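Local coordinates for protein C-domain type II peptide synthetase (Streptomyces globisporus, PDB 4ZNM) that belongs to the condensation-domain family of nonribosomal peptide synthetases, a free-standing type II member of the CoA-dependent acyltransferase superfamily, at residues His157-Arg170 against Arg298-Ile311. Residues are numbered along the deposited sequence; the frame is centred on the assembly and turned at random.
Sequences HTAADAWAMHVIAR and RNNSRFEDTVGSFI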
loop_
_atom_site.group_PDB
_atom_site.type_symbol
_atom_site.label_atom_id
_atom_site.label_comp_id
_atom_site.label_asym_id
_atom_site.label_seq_id
_atom_site.Cartn_x
_atom_site.Cartn_y
_atom_site.Cartn_z
ATOM N N HIS A 157 4.439 8.703 2.676
ATOM C CA HIS A 157 4.313 7.262 2.842
ATOM C C HIS A 157 5.417 6.683 3.742
ATOM O O HIS A 157 5.390 5.486 4.091
ATOM C CB HIS A 157 4.274 6.654 1.442
ATOM C CG HIS A 157 3.784 5.234 1.381
ATOM N ND1 HIS A 157 3.190 4.579 2.444
ATOM C CD2 HIS A 157 3.813 4.343 0.366
ATOM C CE1 HIS A 157 2.875 3.350 2.081
ATOM N NE2 HIS A 157 3.245 3.179 0.825
ATOM N N THR A 158 6.385 7.527 4.132
ATOM C CA THR A 158 7.288 7.179 5.241
ATOM C C THR A 158 6.581 7.313 6.588
ATOM O O THR A 158 7.024 6.739 7.580
ATOM C CB THR A 158 8.583 8.084 5.291
ATOM O OG1 THR A 158 8.202 9.470 5.388
ATOM C CG2 THR A 158 9.491 7.866 4.075
ATOM N N ALA A 159 5.470 8.058 6.606
ATOM C CA ALA A 159 4.752 8.398 7.824
ATOM C C ALA A 159 3.473 7.569 8.026
ATOM O O ALA A 159 2.980 7.488 9.129
ATOM C CB ALA A 159 4.387 9.888 7.802
ATOM N N ALA A 160 2.925 6.994 6.960
ATOM C CA ALA A 160 1.632 6.317 7.017
ATOM C C ALA A 160 1.523 5.275 5.942
ATOM O O ALA A 160 1.930 5.502 4.809
ATOM C CB ALA A 160 0.483 7.357 6.872
ATOM N N ASP A 161 1.004 4.115 6.312
ATOM C CA ASP A 161 0.562 3.102 5.364
ATOM C C ASP A 161 -0.991 3.064 5.255
ATOM O O ASP A 161 -1.679 3.926 5.813
ATOM C CB ASP A 161 1.127 1.724 5.764
ATOM C CG ASP A 161 0.784 1.307 7.227
ATOM O OD1 ASP A 161 -0.186 1.835 7.833
ATOM O OD2 ASP A 161 1.489 0.390 7.749
ATOM N N ALA A 162 -1.530 2.105 4.503
ATOM C CA ALA A 162 -2.984 2.065 4.258
ATOM C C ALA A 162 -3.763 1.973 5.566
ATOM O O ALA A 162 -4.742 2.700 5.770
ATOM C CB ALA A 162 -3.347 0.928 3.330
ATOM N N TRP A 163 -3.299 1.143 6.482
ATOM C CA TRP A 163 -3.987 0.968 7.766
ATOM C C TRP A 163 -3.974 2.285 8.537
ATOM O O TRP A 163 -4.993 2.710 9.122
ATOM C CB TRP A 163 -3.332 -0.173 8.574
ATOM C CG TRP A 163 -3.912 -0.419 9.942
ATOM C CD1 TRP A 163 -3.803 0.380 11.021
ATOM C CD2 TRP A 163 -4.645 -1.576 10.372
ATOM N NE1 TRP A 163 -4.427 -0.186 12.096
ATOM C CE2 TRP A 163 -4.954 -1.387 11.727
ATOM C CE3 TRP A 163 -5.079 -2.739 9.738
ATOM C CZ2 TRP A 163 -5.672 -2.321 12.468
ATOM C CZ3 TRP A 163 -5.796 -3.666 10.471
ATOM C CH2 TRP A 163 -6.088 -3.450 11.824
ATOM N N ALA A 164 -2.843 2.977 8.487
ATOM C CA ALA A 164 -2.728 4.279 9.149
ATOM C C ALA A 164 -3.703 5.300 8.582
ATOM O O ALA A 164 -4.204 6.137 9.318
ATOM C CB ALA A 164 -1.286 4.831 9.039
HETATM N N MSE A 165 -3.945 5.253 7.274
HETATM C CA MSE A 165 -4.852 6.211 6.625
HETATM C C MSE A 165 -6.303 5.955 7.116
HETATM O O MSE A 165 -7.069 6.869 7.346
HETATM C CB MSE A 165 -4.790 6.094 5.098
HETATM C CG MSE A 165 -3.519 6.611 4.459
HETATM SE SE MSE A 165 -3.300 8.522 4.630
HETATM C CE MSE A 165 -5.005 9.097 3.937
ATOM N N HIS A 166 -6.653 4.702 7.289
ATOM C CA HIS A 166 -7.966 4.357 7.859
ATOM C C HIS A 166 -8.070 4.955 9.279
ATOM O O HIS A 166 -9.070 5.611 9.599
ATOM C CB HIS A 166 -8.160 2.866 7.850
ATOM C CG HIS A 166 -9.340 2.408 8.639
ATOM N ND1 HIS A 166 -10.522 2.013 8.047
ATOM C CD2 HIS A 166 -9.528 2.286 9.979
ATOM C CE1 HIS A 166 -11.386 1.663 8.986
ATOM N NE2 HIS A 166 -10.810 1.823 10.168
ATOM N N VAL A 167 -7.024 4.799 10.096
ATOM C CA VAL A 167 -6.991 5.363 11.453
ATOM C C VAL A 167 -7.098 6.901 11.437
ATOM O O VAL A 167 -7.834 7.495 12.245
ATOM C CB VAL A 167 -5.723 4.909 12.217
ATOM C CG1 VAL A 167 -5.577 5.673 13.557
ATOM C CG2 VAL A 167 -5.771 3.380 12.505
ATOM N N ILE A 168 -6.399 7.561 10.514
ATOM C CA ILE A 168 -6.386 9.019 10.451
ATOM C C ILE A 168 -7.795 9.565 10.168
ATOM O O ILE A 168 -8.226 10.576 10.734
ATOM C CB ILE A 168 -5.403 9.492 9.393
ATOM C CG1 ILE A 168 -3.961 9.188 9.841
ATOM C CG2 ILE A 168 -5.572 11.015 9.106
ATOM C CD1 ILE A 168 -2.933 9.347 8.712
ATOM N N ALA A 169 -8.486 8.903 9.251
ATOM C CA ALA A 169 -9.806 9.316 8.838
ATOM C C ALA A 169 -10.771 9.110 10.005
ATOM O O ALA A 169 -11.592 9.983 10.304
ATOM C CB ALA A 169 -10.247 8.542 7.601
ATOM N N ARG A 170 -10.622 7.990 10.709
ATOM C CA ARG A 170 -11.531 7.687 11.817
ATOM C C ARG A 170 -11.334 8.697 12.926
ATOM O O ARG A 170 -12.304 9.272 13.450
ATOM C CB ARG A 170 -11.344 6.277 12.366
ATOM C CG ARG A 170 -12.258 6.055 13.585
ATOM C CD ARG A 170 -11.751 5.100 14.553
ATOM N NE ARG A 170 -10.463 5.457 15.129
ATOM C CZ ARG A 170 -9.809 4.631 15.936
ATOM N NH1 ARG A 170 -10.371 3.471 16.229
ATOM N NH2 ARG A 170 -8.616 4.943 16.450
ATOM N N ARG A 298 1.559 -5.477 11.375
ATOM C CA ARG A 298 0.797 -5.120 12.587
ATOM C C ARG A 298 0.254 -6.315 13.368
ATOM O O ARG A 298 -0.890 -6.313 13.842
ATOM C CB ARG A 298 -0.356 -4.208 12.199
ATOM C CG ARG A 298 0.183 -2.875 11.661
ATOM C CD ARG A 298 -0.930 -2.000 11.304
ATOM N NE ARG A 298 -0.556 -0.700 10.760
ATOM C CZ ARG A 298 -0.594 0.450 11.432
ATOM N NH1 ARG A 298 -0.881 0.483 12.727
ATOM N NH2 ARG A 298 -0.330 1.579 10.798
ATOM N N ASN A 299 1.110 -7.307 13.540
ATOM C CA ASN A 299 0.792 -8.476 14.359
ATOM C C ASN A 299 0.520 -8.069 15.813
ATOM O O ASN A 299 -0.331 -8.634 16.474
ATOM C CB ASN A 299 1.953 -9.471 14.305
ATOM C CG ASN A 299 2.498 -9.646 12.900
ATOM O OD1 ASN A 299 2.991 -8.688 12.275
ATOM N ND2 ASN A 299 2.419 -10.868 12.393
ATOM N N ASN A 300 1.262 -7.084 16.305
ATOM C CA ASN A 300 1.164 -6.670 17.701
ATOM C C ASN A 300 0.023 -5.676 17.895
ATOM O O ASN A 300 0.146 -4.510 17.525
ATOM C CB ASN A 300 2.492 -6.063 18.137
ATOM C CG ASN A 300 2.527 -5.748 19.602
ATOM O OD1 ASN A 300 1.483 -5.666 20.252
ATOM N ND2 ASN A 300 3.737 -5.560 20.141
ATOM N N SER A 301 -1.069 -6.128 18.507
ATOM C CA SER A 301 -2.296 -5.330 18.588
ATOM C C SER A 301 -2.170 -4.064 19.447
ATOM O O SER A 301 -3.008 -3.168 19.347
ATOM C CB SER A 301 -3.450 -6.198 19.106
ATOM O OG SER A 301 -3.378 -6.416 20.507
ATOM N N ARG A 302 -1.129 -3.964 20.274
ATOM C CA ARG A 302 -0.809 -2.688 20.936
ATOM C C ARG A 302 -0.781 -1.514 19.925
ATOM O O ARG A 302 -1.047 -0.375 20.285
ATOM C CB ARG A 302 0.543 -2.804 21.670
ATOM C CG ARG A 302 1.200 -1.512 22.136
ATOM C CD ARG A 302 0.611 -0.999 23.425
ATOM N NE ARG A 302 1.276 0.227 23.878
ATOM C CZ ARG A 302 0.654 1.356 24.226
ATOM N NH1 ARG A 302 -0.672 1.456 24.187
ATOM N NH2 ARG A 302 1.369 2.405 24.615
ATOM N N PHE A 303 -0.447 -1.784 18.666
ATOM C CA PHE A 303 -0.225 -0.701 17.705
ATOM C C PHE A 303 -1.361 -0.491 16.671
ATOM O O PHE A 303 -1.195 0.220 15.691
ATOM C CB PHE A 303 1.136 -0.938 17.023
ATOM C CG PHE A 303 2.271 -0.935 18.006
ATOM C CD1 PHE A 303 2.690 0.246 18.576
ATOM C CD2 PHE A 303 2.856 -2.100 18.413
ATOM C CE1 PHE A 303 3.696 0.265 19.518
ATOM C CE2 PHE A 303 3.853 -2.087 19.368
ATOM C CZ PHE A 303 4.272 -0.903 19.915
ATOM N N GLU A 304 -2.552 -1.012 16.947
ATOM C CA GLU A 304 -3.647 -0.955 15.967
ATOM C C GLU A 304 -4.254 0.441 15.781
ATOM O O GLU A 304 -4.887 0.697 14.774
ATOM C CB GLU A 304 -4.769 -1.940 16.371
ATOM C CG GLU A 304 -5.483 -1.619 17.671
ATOM C CD GLU A 304 -6.414 -2.752 18.114
ATOM O OE1 GLU A 304 -7.150 -2.563 19.108
ATOM O OE2 GLU A 304 -6.408 -3.826 17.464
ATOM N N ASP A 305 -4.097 1.313 16.773
ATOM C CA ASP A 305 -4.504 2.707 16.652
ATOM C C ASP A 305 -3.326 3.632 16.301
ATOM O O ASP A 305 -3.447 4.859 16.433
ATOM C CB ASP A 305 -5.146 3.163 17.961
ATOM C CG ASP A 305 -6.424 2.372 18.284
ATOM O OD1 ASP A 305 -7.234 2.164 17.349
ATOM O OD2 ASP A 305 -6.596 1.920 19.440
ATOM N N THR A 306 -2.201 3.038 15.895
ATOM C CA THR A 306 -0.949 3.786 15.707
ATOM C C THR A 306 -0.732 4.206 14.262
ATOM O O THR A 306 -0.733 3.357 13.360
ATOM C CB THR A 306 0.291 2.974 16.116
ATOM O OG1 THR A 306 0.191 2.601 17.492
ATOM C CG2 THR A 306 1.584 3.817 15.919
ATOM N N VAL A 307 -0.465 5.492 14.069
ATOM C CA VAL A 307 -0.093 6.018 12.752
ATOM C C VAL A 307 1.399 5.859 12.544
ATOM O O VAL A 307 2.243 6.244 13.379
ATOM C CB VAL A 307 -0.571 7.479 12.595
ATOM C CG1 VAL A 307 -0.075 8.117 11.285
ATOM C CG2 VAL A 307 -2.094 7.528 12.667
ATOM N N GLY A 308 1.713 5.241 11.415
ATOM C CA GLY A 308 3.073 4.978 10.990
ATOM C C GLY A 308 3.041 4.066 9.761
ATOM O O GLY A 308 1.977 3.626 9.337
ATOM N N SER A 309 4.192 3.766 9.194
ATOM C CA SER A 309 4.264 2.803 8.098
ATOM C C SER A 309 4.923 1.510 8.596
ATOM O O SER A 309 6.137 1.423 8.802
ATOM C CB SER A 309 5.004 3.421 6.916
ATOM O OG SER A 309 4.932 2.556 5.810
ATOM N N PHE A 310 4.083 0.497 8.770
ATOM C CA PHE A 310 4.447 -0.774 9.384
ATOM C C PHE A 310 4.751 -1.869 8.381
ATOM O O PHE A 310 5.196 -2.937 8.766
ATOM C CB PHE A 310 3.283 -1.250 10.289
ATOM C CG PHE A 310 3.174 -0.488 11.576
ATOM C CD1 PHE A 310 2.798 0.836 11.582
ATOM C CD2 PHE A 310 3.420 -1.109 12.783
ATOM C CE1 PHE A 310 2.686 1.538 12.767
ATOM C CE2 PHE A 310 3.313 -0.412 13.963
ATOM C CZ PHE A 310 2.953 0.912 13.958
ATOM N N ILE A 311 4.441 -1.654 7.107
ATOM C CA ILE A 311 4.408 -2.772 6.177
ATOM C C ILE A 311 5.816 -3.358 6.004
ATOM O O ILE A 311 6.819 -2.662 6.197
ATOM C CB ILE A 311 3.799 -2.375 4.830
ATOM C CG1 ILE A 311 4.540 -1.192 4.213
ATOM C CG2 ILE A 311 2.289 -2.100 5.003
ATOM C CD1 ILE A 311 3.978 -0.793 2.834
HETATM O O HOH W 1 6.264 3.147 2.950
HETATM O O HOH W 2 6.413 5.358 9.835
HETATM O O HOH W 3 0.056 -1.840 8.023
HETATM O O HOH W 4 -5.927 6.373 16.996
#
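The guanidinium of R298 lies between two aromatic rings: W163 CD1 stands over the centre of one face, 3.2 Å from CZ, and F310 CD1 is offset on the opposite face. The cation is stacked on the CD1 side of the indole, its plane tilted 22° from the ring, while R298 CD makes a CH-pi contact over the five-membered part. NH1 and NH2 both grip T306 O end-on, in the guanidinium plane, and NH2 forms a salt bridge to D161 OD1 at 3.0 Å, on its syn side. A water joins R298 NE to D161 OD2. At the indole edge, W163 NE1 donates almost straight (168°) to E304 O at 2.9 Å.

An aspartate suits position 161, short enough to cap its own helix and with two oxygens for donors from the facing loop. It is the aspartate of the condensation-domain HHxxxD signature (histidines H156 and H157) and the N-cap of helix 162-180. Holding CG between its backbone N and carbonyl carbon (chi1 55°) lets OD1 take A164 N as well as R298, whereas OD2 receives F310 N at 2.8 Å from above the carboxylate plane. Its own N donates to G308 O.

Position 308 suits glycine, the F310 ring crowding the side away from the helix; G308 CA makes a CA-H...O contact with A159 O at 3.1 Å. Farther along the helix, V307 CG2 packs on I168 CG1 (3.8 Å) and V167 CG1. R170, bent at chi3, carries NH2 to D305 OD1 in a second salt bridge, and a water donating to D305 O is held only weakly by the same NH2.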